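Long-range contact in NADH dehydrogenase, putative (Plasmodium falciparum, PDB 5JWC), which probably oxidises NADH through its bound FAD and passes the electrons to ubiquinone, as a type II NADH dehydrogenase: residues L172-T176 and Y219-F223. Numbering follows the deposited sequence.
Sequences LEKCT and YKDIF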
loop_
_atom_site.group_PDB
_atom_site.type_symbol
_atom_site.label_atom_id
_atom_site.label_comp_id
_atom_site.label_asym_id
_atom_site.label_seq_id
_atom_site.Cartn_x
_atom_site.Cartn_y
_atom_site.Cartn_z
ATOM N N LEU A 172 -18.454 -3.203 -1.468
ATOM C CA LEU A 172 -19.217 -1.964 -1.624
ATOM C C LEU A 172 -19.410 -1.611 -3.100
ATOM O O LEU A 172 -20.504 -1.209 -3.513
ATOM C CB LEU A 172 -18.535 -0.794 -0.919
ATOM C CG LEU A 172 -18.358 -0.841 0.598
ATOM C CD1 LEU A 172 -17.567 0.414 1.028
ATOM C CD2 LEU A 172 -19.734 -0.902 1.273
ATOM N N GLU A 173 -18.344 -1.738 -3.890
ATOM C CA GLU A 173 -18.447 -1.424 -5.320
ATOM C C GLU A 173 -19.344 -2.441 -6.033
ATOM O O GLU A 173 -20.186 -2.070 -6.846
ATOM C CB GLU A 173 -17.067 -1.365 -5.979
ATOM C CG GLU A 173 -16.302 -0.054 -5.690
ATOM C CD GLU A 173 -17.019 1.216 -6.174
ATOM O OE1 GLU A 173 -16.724 2.314 -5.634
ATOM O OE2 GLU A 173 -17.880 1.137 -7.085
ATOM N N LYS A 174 -19.183 -3.716 -5.704
ATOM C CA LYS A 174 -19.993 -4.758 -6.318
ATOM C C LYS A 174 -21.485 -4.527 -6.081
ATOM O O LYS A 174 -22.299 -4.714 -6.990
ATOM C CB LYS A 174 -19.573 -6.125 -5.787
ATOM C CG LYS A 174 -20.384 -7.275 -6.333
ATOM C CD LYS A 174 -19.929 -8.595 -5.735
ATOM C CE LYS A 174 -20.733 -9.769 -6.302
ATOM N NZ LYS A 174 -20.223 -11.096 -5.838
ATOM N N CYS A 175 -21.841 -4.076 -4.880
ATOM C CA CYS A 175 -23.244 -3.851 -4.521
ATOM C C CYS A 175 -23.829 -2.539 -5.033
ATOM O O CYS A 175 -25.003 -2.262 -4.814
ATOM C CB CYS A 175 -23.415 -3.891 -2.997
ATOM S SG CYS A 175 -23.173 -5.536 -2.337
ATOM N N THR A 176 -23.016 -1.731 -5.705
ATOM C CA THR A 176 -23.506 -0.505 -6.315
ATOM C C THR A 176 -23.941 -0.794 -7.772
ATOM O O THR A 176 -24.590 0.025 -8.405
ATOM C CB THR A 176 -22.421 0.607 -6.234
ATOM O OG1 THR A 176 -22.164 0.888 -4.850
ATOM C CG2 THR A 176 -22.878 1.904 -6.887
ATOM N N TYR A 219 -21.544 5.995 -0.298
ATOM C CA TYR A 219 -22.366 4.910 -0.824
ATOM C C TYR A 219 -23.756 4.977 -0.218
ATOM O O TYR A 219 -24.279 3.969 0.267
ATOM C CB TYR A 219 -21.732 3.541 -0.534
ATOM C CG TYR A 219 -20.386 3.314 -1.188
ATOM C CD1 TYR A 219 -20.288 2.621 -2.397
ATOM C CD2 TYR A 219 -19.213 3.778 -0.597
ATOM C CE1 TYR A 219 -19.065 2.402 -3.003
ATOM C CE2 TYR A 219 -17.962 3.567 -1.207
ATOM C CZ TYR A 219 -17.905 2.877 -2.403
ATOM O OH TYR A 219 -16.700 2.658 -3.022
ATOM N N LYS A 220 -24.357 6.164 -0.242
ATOM C CA LYS A 220 -25.614 6.367 0.480
ATOM C C LYS A 220 -26.717 5.378 0.086
ATOM O O LYS A 220 -27.488 4.942 0.938
ATOM C CB LYS A 220 -26.110 7.795 0.295
ATOM C CG LYS A 220 -27.291 8.118 1.189
ATOM C CD LYS A 220 -27.827 9.521 0.965
ATOM C CE LYS A 220 -29.098 9.728 1.779
ATOM N NZ LYS A 220 -29.600 11.127 1.682
ATOM N N ASP A 221 -26.762 4.985 -1.182
ATOM C CA ASP A 221 -27.832 4.110 -1.675
ATOM C C ASP A 221 -27.788 2.678 -1.142
ATOM O O ASP A 221 -28.786 1.970 -1.228
ATOM C CB ASP A 221 -27.818 4.070 -3.206
ATOM C CG ASP A 221 -28.374 5.349 -3.830
ATOM O OD1 ASP A 221 -27.986 5.676 -4.978
ATOM O OD2 ASP A 221 -29.199 6.025 -3.168
ATOM N N ILE A 222 -26.644 2.241 -0.613
ATOM C CA ILE A 222 -26.555 0.885 -0.077
ATOM C C ILE A 222 -26.267 0.880 1.417
ATOM O O ILE A 222 -26.177 -0.184 2.019
ATOM C CB ILE A 222 -25.474 0.030 -0.792
ATOM C CG1 ILE A 222 -24.082 0.654 -0.633
ATOM C CG2 ILE A 222 -25.824 -0.185 -2.272
ATOM C CD1 ILE A 222 -22.968 -0.225 -1.207
ATOM N N PHE A 223 -26.139 2.066 2.012
ATOM C CA PHE A 223 -25.799 2.184 3.424
ATOM C C PHE A 223 -26.724 1.350 4.287
ATOM O O PHE A 223 -26.272 0.634 5.186
ATOM C CB PHE A 223 -25.848 3.635 3.890
ATOM C CG PHE A 223 -25.755 3.785 5.387
ATOM C CD1 PHE A 223 -24.537 3.646 6.038
ATOM C CD2 PHE A 223 -26.892 4.042 6.150
ATOM C CE1 PHE A 223 -24.448 3.768 7.427
ATOM C CE2 PHE A 223 -26.815 4.162 7.536
ATOM C CZ PHE A 223 -25.586 4.027 8.175
#
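Y219 lays one ring face on L172 and turns its edge to E173 and T176, at the end of helix 158-174 and just past it. L172 CB lies 4.0 Å from the ring centroid and 18° off the normal, a CH-pi contact, while CD1 continues across the CD2–CE2 side. At the edge, the phenol OH donates to E173 OE1 at 2.6 Å, meeting the oxygen from above the carboxylate, whose plane stands 67° from the ring's. The bend at chi2 (-60°) in E173 brings its carboxylate back to the phenol although CB points away. A tyrosine packed on an aliphatic side chain can thus still offer its hydroxyl to a polar partner at the rim. Here the end of helix 158-174 meets the residues just after helix 198-218, which begins within a probable Rossmann-type GxGxxG turn. R87 of the second subunit forms a salt bridge with the same E173 OE1, so the carboxylate ties this junction to the dimer and is probably kept ionised. T176 OG1, also near the ring plane, sits 3.5 Å from Y219 CD1 and donates to L172 O at 3.0 Å. I222 CD1 touches L172 CD2 and C175 CB, each at 4.1 Å, from directions roughly at right angles, and its CG2 approaches C175 O at 3.4 Å.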